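Local coordinates for glycosyl hydrolase family 2, TIM barrel domain protein (Parabacteroides merdae ATCC 43184, PDB 6DXU) that hydrolyses beta-glucuronides as a glycoside hydrolase family 2 beta-glucuronidase of a human gut bacterium, at residues V68-V80 with D183-N195. Sequence-based numbering, arbitrary orientation.
Sequences VTLPHCFNAEDAV and DFNIYGGLYRYLN. With NA (sodium ion), chain N.
Two loops of the sugar-binding domain of this family 2 glycoside hydrolase meet here; one binds a sodium ion, the other runs into strand 194-199. Phe74 sits in a type I beta turn from Cys73 to Ala76. One face of its ring covers the Gly188–Gly189 peptide, with Gly188 C 3.6 Å above the ring plane. Both glycine CA atoms make CH-pi contacts with that face. A side chain on Gly188 would run into the ring, and at the backbone angles of Gly189 any side chain would press against the preceding carbonyl oxygen. With an alanine at Phe74, the face of this peptide would probably lose its cover and leave a gap beside the two glycines. Two backbone hydrogen bonds join the loops: His72 N to Leu190 O (2.9 Å) and Phe74 N to Gly188 O (2.8 Å). Asn75 CG is anti to its carbonyl carbon (chi1 -51°), which brings OD1 to Gly188 N at 3.3 Å. Its ND2 donates to the syn lone pair of Asp78 OD1. The amide is thus held at both ends. Asn75 OD1 also lies at the edge of the Tyr187 ring, and Cys73 SG approaches that ring obliquely, 4.1 Å from its centroid. Ala79 CB meets the same ring edge, and a water links Ala79 O to Asn185 OD1, while Asn185 ND2 hydrogen-bonds to Ser597. Asp78 O binds the sodium ion with Asp81 and Val84. At the other end, Pro71, after a cis peptide bond, sets CD against Tyr193 CE1 (3.7 Å). Leu190 packs on Leu70 and on strand 162-169, while Leu70 also touches strand 37-41. Tyr187 OH hydrogen-bonds to Asp335, and its side chain touches strand 596-597.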
ATOM      1  N   VAL D  68     -21.150  30.499  -1.629  1.00 20.81           N
ATOM      2  CA  VAL D  68     -19.992  31.382  -1.503  1.00 20.53           C
ATOM      3  C   VAL D  68     -19.572  31.880  -2.883  1.00 20.29           C
ATOM      4  O   VAL D  68     -19.891  31.285  -3.913  1.00 19.59           O
ATOM      5  CB  VAL D  68     -18.794  30.684  -0.805  1.00 22.71           C
ATOM      6  CG1 VAL D  68     -19.148  30.302   0.621  1.00 19.17           C
ATOM      7  CG2 VAL D  68     -18.305  29.464  -1.599  1.00 21.79           C
ATOM      8  N   THR D  69     -18.866  33.008  -2.886  1.00 20.06           N
ATOM      9  CA  THR D  69     -18.175  33.538  -4.056  1.00 18.40           C
ATOM     10  C   THR D  69     -16.683  33.337  -3.836  1.00 21.84           C
ATOM     11  O   THR D  69     -16.168  33.696  -2.777  1.00 29.30           O
ATOM     12  CB  THR D  69     -18.487  35.037  -4.245  1.00 24.89           C
ATOM     13  OG1 THR D  69     -19.898  35.209  -4.417  1.00 25.46           O
ATOM     14  CG2 THR D  69     -17.772  35.604  -5.466  1.00 28.41           C
ATOM     15  N   LEU D  70     -15.972  32.787  -4.852  1.00 19.76           N
ATOM     16  CA  LEU D  70     -14.536  32.609  -4.672  1.00 19.59           C
ATOM     17  C   LEU D  70     -13.804  33.895  -5.039  1.00 22.95           C
ATOM     18  O   LEU D  70     -14.311  34.706  -5.820  1.00 21.81           O
ATOM     19  CB  LEU D  70     -14.022  31.447  -5.542  1.00 17.60           C
ATOM     20  CG  LEU D  70     -14.573  30.043  -5.305  1.00 18.96           C
ATOM     21  CD1 LEU D  70     -13.768  29.021  -6.144  1.00 19.53           C
ATOM     22  CD2 LEU D  70     -14.527  29.702  -3.835  1.00 18.45           C
ATOM     23  N   PRO D  71     -12.606  34.136  -4.478  1.00 18.71           N
ATOM     24  CA  PRO D  71     -11.862  33.292  -3.539  1.00 17.28           C
ATOM     25  C   PRO D  71     -12.497  33.259  -2.149  1.00 19.74           C
ATOM     26  O   PRO D  71     -13.228  34.170  -1.763  1.00 17.89           O
ATOM     27  CB  PRO D  71     -10.481  33.938  -3.499  1.00 20.22           C
ATOM     28  CG  PRO D  71     -10.742  35.377  -3.796  1.00 25.55           C
ATOM     29  CD  PRO D  71     -11.891  35.385  -4.788  1.00 22.34           C
ATOM     30  N   HIS D  72     -12.221  32.183  -1.428  1.00 15.87           N
ATOM     31  CA  HIS D  72     -12.867  31.894  -0.160  1.00 15.80           C
ATOM     32  C   HIS D  72     -11.867  31.241   0.769  1.00 19.57           C
ATOM     33  O   HIS D  72     -11.060  30.408   0.334  1.00 17.73           O
ATOM     34  CB  HIS D  72     -14.058  30.954  -0.358  1.00 17.41           C
ATOM     35  CG  HIS D  72     -14.685  30.497   0.926  1.00 18.00           C
ATOM     36  ND1 HIS D  72     -14.346  29.315   1.547  1.00 18.39           N
ATOM     37  CD2 HIS D  72     -15.632  31.073   1.703  1.00 19.99           C
ATOM     38  CE1 HIS D  72     -15.073  29.172   2.642  1.00 18.46           C
ATOM     39  NE2 HIS D  72     -15.853  30.233   2.767  1.00 18.64           N
ATOM     40  N   CYS D  73     -11.957  31.579   2.054  1.00 17.60           N
ATOM     41  CA  CYS D  73     -11.098  30.998   3.077  1.00 18.45           C
ATOM     42  C   CYS D  73     -11.959  30.440   4.204  1.00 21.97           C
ATOM     43  O   CYS D  73     -12.914  31.102   4.645  1.00 17.64           O
ATOM     44  CB  CYS D  73     -10.110  32.049   3.604  1.00 16.97           C
ATOM     45  SG  CYS D  73      -9.017  31.415   4.886  1.00 18.83           S
ATOM     46  N   PHE D  74     -11.630  29.214   4.656  1.00 16.75           N
ATOM     47  CA  PHE D  74     -12.356  28.594   5.765  1.00 18.28           C
ATOM     48  C   PHE D  74     -12.444  29.517   6.968  1.00 21.15           C
ATOM     49  O   PHE D  74     -13.390  29.427   7.756  1.00 20.09           O
ATOM     50  CB  PHE D  74     -11.664  27.316   6.265  1.00 18.98           C
ATOM     51  CG  PHE D  74     -11.591  26.174   5.281  1.00 18.14           C
ATOM     52  CD1 PHE D  74     -12.244  26.207   4.066  1.00 17.92           C
ATOM     53  CD2 PHE D  74     -10.881  25.023   5.629  1.00 18.33           C
ATOM     54  CE1 PHE D  74     -12.166  25.123   3.194  1.00 18.78           C
ATOM     55  CE2 PHE D  74     -10.811  23.930   4.770  1.00 17.95           C
ATOM     56  CZ  PHE D  74     -11.454  23.985   3.552  1.00 17.41           C
ATOM     57  N   ASN D  75     -11.439  30.373   7.145  1.00 18.14           N
ATOM     58  CA  ASN D  75     -11.159  31.043   8.406  1.00 17.17           C
ATOM     59  C   ASN D  75     -11.429  32.539   8.343  1.00 18.15           C
ATOM     60  O   ASN D  75     -10.854  33.298   9.130  1.00 17.53           O
ATOM     61  CB  ASN D  75      -9.708  30.788   8.784  1.00 15.81           C
ATOM     62  CG  ASN D  75      -9.363  29.314   8.723  1.00 20.35           C
ATOM     63  OD1 ASN D  75      -8.642  28.860   7.828  1.00 15.67           O
ATOM     64  ND2 ASN D  75      -9.893  28.559   9.668  1.00 17.48           N
ATOM     65  N   ALA D  76     -12.287  32.966   7.415  1.00 16.12           N
ATOM     66  CA  ALA D  76     -12.562  34.393   7.240  1.00 20.04           C
ATOM     67  C   ALA D  76     -12.995  35.037   8.542  1.00 23.98           C
ATOM     68  O   ALA D  76     -12.667  36.202   8.806  1.00 24.65           O
ATOM     69  CB  ALA D  76     -13.634  34.589   6.169  1.00 18.82           C
ATOM     70  N   GLU D  77     -13.720  34.297   9.368  1.00 20.63           N
ATOM     71  CA  GLU D  77     -14.185  34.806  10.645  1.00 21.49           C
ATOM     72  C   GLU D  77     -13.516  34.159  11.847  1.00 22.15           C
ATOM     73  O   GLU D  77     -13.197  34.864  12.817  1.00 21.81           O
ATOM     74  CB  GLU D  77     -15.707  34.645  10.724  1.00 26.76           C
ATOM     75  CG  GLU D  77     -16.331  35.369  11.870  1.00 40.78           C
ATOM     76  CD  GLU D  77     -17.767  35.796  11.577  1.00 48.08           C
ATOM     77  OE1 GLU D  77     -18.364  35.281  10.599  1.00 53.62           O
ATOM     78  OE2 GLU D  77     -18.298  36.635  12.339  1.00 39.48           O
ATOM     79  N   ASP D  78     -13.279  32.839  11.831  1.00 19.32           N
ATOM     80  CA  ASP D  78     -12.868  32.201  13.073  1.00 18.06           C
ATOM     81  C   ASP D  78     -11.389  32.413  13.401  1.00 20.73           C
ATOM     82  O   ASP D  78     -10.983  32.133  14.536  1.00 22.76           O
ATOM     83  CB  ASP D  78     -13.228  30.698  13.069  1.00 17.50           C
ATOM     84  CG  ASP D  78     -12.360  29.837  12.128  1.00 24.32           C
ATOM     85  OD1 ASP D  78     -11.438  30.321  11.441  1.00 20.99           O
ATOM     86  OD2 ASP D  78     -12.614  28.613  12.100  1.00 19.20           O
ATOM     87  N   ALA D  79     -10.580  32.927  12.467  1.00 18.44           N
ATOM     88  CA  ALA D  79      -9.184  33.213  12.807  1.00 22.65           C
ATOM     89  C   ALA D  79      -9.086  34.304  13.866  1.00 21.30           C
ATOM     90  O   ALA D  79      -8.235  34.235  14.757  1.00 23.67           O
ATOM     91  CB  ALA D  79      -8.395  33.611  11.562  1.00 20.31           C
ATOM     92  N   VAL D  80      -9.951  35.316  13.797  1.00 18.93           N
ATOM     93  CA  VAL D  80      -9.910  36.413  14.761  1.00 20.35           C
ATOM     94  C   VAL D  80     -11.049  36.361  15.759  1.00 23.55           C
ATOM     95  O   VAL D  80     -11.027  37.132  16.734  1.00 25.32           O
ATOM     96  CB  VAL D  80      -9.888  37.792  14.061  1.00 20.82           C
ATOM     97  CG1 VAL D  80      -8.596  37.969  13.278  1.00 19.91           C
ATOM     98  CG2 VAL D  80     -11.102  37.976  13.147  1.00 18.65           C
ATOM     99  N   ASP D 183       3.894  32.020  13.628  1.00 17.06           N
ATOM    100  CA  ASP D 183       3.116  33.194  14.045  1.00 20.44           C
ATOM    101  C   ASP D 183       2.178  33.675  12.944  1.00 21.31           C
ATOM    102  O   ASP D 183       2.076  34.877  12.684  1.00 22.16           O
ATOM    103  CB  ASP D 183       4.083  34.298  14.480  1.00 18.88           C
ATOM    104  CG  ASP D 183       3.385  35.506  15.146  1.00 25.93           C
ATOM    105  OD1 ASP D 183       2.343  35.338  15.825  1.00 21.32           O
ATOM    106  OD2 ASP D 183       3.891  36.637  14.970  1.00 25.26           O
ATOM    107  N   PHE D 184       1.495  32.757  12.259  1.00 19.49           N
ATOM    108  CA  PHE D 184       0.473  33.126  11.283  1.00 18.64           C
ATOM    109  C   PHE D 184      -0.445  31.927  11.105  1.00 21.08           C
ATOM    110  O   PHE D 184      -0.082  30.798  11.438  1.00 18.37           O
ATOM    111  CB  PHE D 184       1.070  33.582   9.935  1.00 17.65           C
ATOM    112  CG  PHE D 184       1.867  32.516   9.192  1.00 20.15           C
ATOM    113  CD1 PHE D 184       3.224  32.348   9.437  1.00 20.83           C
ATOM    114  CD2 PHE D 184       1.263  31.716   8.231  1.00 20.02           C
ATOM    115  CE1 PHE D 184       3.956  31.390   8.752  1.00 19.17           C
ATOM    116  CE2 PHE D 184       1.992  30.736   7.541  1.00 20.79           C
ATOM    117  CZ  PHE D 184       3.338  30.576   7.808  1.00 19.80           C
ATOM    118  N   ASN D 185      -1.645  32.189  10.599  1.00 19.99           N
ATOM    119  CA  ASN D 185      -2.611  31.122  10.378  1.00 22.63           C
ATOM    120  C   ASN D 185      -2.238  30.306   9.156  1.00 20.00           C
ATOM    121  O   ASN D 185      -1.924  30.864   8.097  1.00 21.31           O
ATOM    122  CB  ASN D 185      -4.011  31.688  10.174  1.00 18.96           C
ATOM    123  CG  ASN D 185      -4.519  32.404  11.396  1.00 20.88           C
ATOM    124  OD1 ASN D 185      -4.682  31.804  12.444  1.00 19.05           O
ATOM    125  ND2 ASN D 185      -4.768  33.689  11.263  1.00 20.18           N
ATOM    126  N   ILE D 186      -2.323  28.986   9.301  1.00 18.76           N
ATOM    127  CA  ILE D 186      -2.154  28.060   8.181  1.00 16.70           C
ATOM    128  C   ILE D 186      -3.554  27.852   7.617  1.00 15.36           C
ATOM    129  O   ILE D 186      -4.301  26.949   8.018  1.00 15.72           O
ATOM    130  CB  ILE D 186      -1.488  26.761   8.612  1.00 17.66           C
ATOM    131  CG1 ILE D 186      -0.172  27.096   9.318  1.00 18.25           C
ATOM    132  CG2 ILE D 186      -1.215  25.867   7.386  1.00 14.63           C
ATOM    133  CD1 ILE D 186       0.536  25.870   9.875  1.00 20.07           C
ATOM    134  N   TYR D 187      -3.917  28.717   6.693  1.00 17.40           N
ATOM    135  CA  TYR D 187      -5.303  28.878   6.284  1.00 17.27           C
ATOM    136  C   TYR D 187      -5.754  27.734   5.385  1.00 17.39           C
ATOM    137  O   TYR D 187      -4.945  27.028   4.772  1.00 17.80           O
ATOM    138  CB  TYR D 187      -5.467  30.200   5.550  1.00 18.08           C
ATOM    139  CG  TYR D 187      -5.632  31.413   6.429  1.00 20.74           C
ATOM    140  CD1 TYR D 187      -6.545  31.414   7.493  1.00 20.49           C
ATOM    141  CD2 TYR D 187      -4.939  32.595   6.148  1.00 21.01           C
ATOM    142  CE1 TYR D 187      -6.733  32.562   8.277  1.00 20.99           C
ATOM    143  CE2 TYR D 187      -5.128  33.759   6.926  1.00 20.76           C
ATOM    144  CZ  TYR D 187      -6.019  33.726   7.978  1.00 21.81           C
ATOM    145  OH  TYR D 187      -6.211  34.850   8.745  1.00 19.91           O
ATOM    146  N   GLY D 188      -7.069  27.569   5.283  1.00 18.28           N
ATOM    147  CA  GLY D 188      -7.649  26.531   4.452  1.00 21.31           C
ATOM    148  C   GLY D 188      -8.585  27.119   3.416  1.00 18.03           C
ATOM    149  O   GLY D 188      -9.205  28.163   3.647  1.00 16.38           O
ATOM    150  N   GLY D 189      -8.659  26.460   2.261  1.00 17.82           N
ATOM    151  CA  GLY D 189      -9.689  26.722   1.274  1.00 15.21           C
ATOM    152  C   GLY D 189      -9.142  27.245  -0.044  1.00 18.42           C
ATOM    153  O   GLY D 189      -7.935  27.371  -0.256  1.00 16.88           O
ATOM    154  N   LEU D 190     -10.083  27.559  -0.940  1.00 18.18           N
ATOM    155  CA  LEU D 190      -9.773  28.059  -2.283  1.00 19.58           C
ATOM    156  C   LEU D 190      -9.561  29.571  -2.208  1.00 18.07           C
ATOM    157  O   LEU D 190     -10.327  30.381  -2.741  1.00 17.29           O
ATOM    158  CB  LEU D 190     -10.889  27.686  -3.257  1.00 17.52           C
ATOM    159  CG  LEU D 190     -10.999  26.188  -3.605  1.00 18.45           C
ATOM    160  CD1 LEU D 190     -12.241  25.870  -4.471  1.00 18.16           C
ATOM    161  CD2 LEU D 190      -9.735  25.692  -4.300  1.00 16.96           C
ATOM    162  N   TYR D 191      -8.486  29.950  -1.511  1.00 16.24           N
ATOM    163  CA  TYR D 191      -8.321  31.341  -1.113  1.00 17.84           C
ATOM    164  C   TYR D 191      -7.548  32.187  -2.123  1.00 20.57           C
ATOM    165  O   TYR D 191      -7.402  33.396  -1.907  1.00 20.62           O
ATOM    166  CB  TYR D 191      -7.663  31.437   0.270  1.00 19.53           C
ATOM    167  CG  TYR D 191      -6.442  30.566   0.532  1.00 18.34           C
ATOM    168  CD1 TYR D 191      -6.344  29.812   1.705  1.00 18.29           C
ATOM    169  CD2 TYR D 191      -5.352  30.575  -0.328  1.00 19.44           C
ATOM    170  CE1 TYR D 191      -5.195  29.052   1.983  1.00 20.36           C
ATOM    171  CE2 TYR D 191      -4.212  29.817  -0.073  1.00 17.08           C
ATOM    172  CZ  TYR D 191      -4.134  29.062   1.085  1.00 17.62           C
ATOM    173  OH  TYR D 191      -2.999  28.319   1.338  1.00 17.22           O
ATOM    174  N   ARG D 192      -7.071  31.601  -3.220  1.00 17.33           N
ATOM    175  CA  ARG D 192      -6.622  32.371  -4.371  1.00 16.25           C
ATOM    176  C   ARG D 192      -7.441  31.914  -5.566  1.00 18.64           C
ATOM    177  O   ARG D 192      -8.026  30.832  -5.547  1.00 15.47           O
ATOM    178  CB  ARG D 192      -5.127  32.177  -4.676  1.00 18.11           C
ATOM    179  CG  ARG D 192      -4.188  32.645  -3.577  1.00 16.74           C
ATOM    180  CD  ARG D 192      -2.751  32.606  -4.095  1.00 17.82           C
ATOM    181  NE  ARG D 192      -1.788  32.707  -2.998  1.00 19.24           N
ATOM    182  CZ  ARG D 192      -0.592  32.135  -3.007  1.00 16.96           C
ATOM    183  NH1 ARG D 192      -0.214  31.411  -4.054  1.00 17.73           N
ATOM    184  NH2 ARG D 192       0.216  32.284  -1.968  1.00 16.81           N
ATOM    185  N   TYR D 193      -7.478  32.751  -6.601  1.00 15.93           N
ATOM    186  CA  TYR D 193      -8.324  32.488  -7.758  1.00 18.14           C
ATOM    187  C   TYR D 193      -8.098  31.099  -8.322  1.00 19.78           C
ATOM    188  O   TYR D 193      -6.963  30.634  -8.463  1.00 19.48           O
ATOM    189  CB  TYR D 193      -8.060  33.498  -8.869  1.00 18.44           C
ATOM    190  CG  TYR D 193      -8.543  34.889  -8.544  1.00 20.74           C
ATOM    191  CD1 TYR D 193      -9.895  35.138  -8.299  1.00 20.87           C
ATOM    192  CD2 TYR D 193      -7.652  35.943  -8.451  1.00 20.56           C
ATOM    193  CE1 TYR D 193     -10.341  36.417  -7.989  1.00 22.58           C
ATOM    194  CE2 TYR D 193      -8.098  37.239  -8.144  1.00 21.53           C
ATOM    195  CZ  TYR D 193      -9.434  37.460  -7.919  1.00 20.03           C
ATOM    196  OH  TYR D 193      -9.881  38.734  -7.608  1.00 21.30           O
ATOM    197  N   LEU D 194      -9.200  30.477  -8.706  1.00 16.59           N
ATOM    198  CA  LEU D 194      -9.196  29.236  -9.455  1.00 21.33           C
ATOM    199  C   LEU D 194      -9.656  29.586 -10.859  1.00 18.00           C
ATOM    200  O   LEU D 194     -10.749  30.133 -11.032  1.00 19.15           O
ATOM    201  CB  LEU D 194     -10.129  28.207  -8.806  1.00 17.98           C
ATOM    202  CG  LEU D 194     -10.467  26.951  -9.630  1.00 18.86           C
ATOM    203  CD1 LEU D 194      -9.189  26.212 -10.048  1.00 18.62           C
ATOM    204  CD2 LEU D 194     -11.395  26.018  -8.840  1.00 22.17           C
ATOM    205  N   ASN D 195      -8.841  29.254 -11.849  1.00 18.93           N
ATOM    206  CA  ASN D 195      -9.085  29.668 -13.221  1.00 19.59           C
ATOM    207  C   ASN D 195      -9.453  28.460 -14.062  1.00 23.34           C
ATOM    208  O   ASN D 195      -8.824  27.398 -13.956  1.00 21.33           O
ATOM    209  CB  ASN D 195      -7.852  30.335 -13.838  1.00 20.46           C
ATOM    210  CG  ASN D 195      -7.294  31.444 -12.970  1.00 26.57           C
ATOM    211  OD1 ASN D 195      -7.893  32.511 -12.873  1.00 24.64           O
ATOM    212  ND2 ASN D 195      -6.146  31.198 -12.333  1.00 26.50           N
TER
HETATM  213 NA    NA N 903      -9.634  32.526  16.891  1.00 22.11          NA
HETATM  214  O   HOH W   1      -6.207  32.389  14.647  1.00 23.12           O
HETATM  215  O   HOH W   2      -7.398  30.909  16.415  1.00 21.68           O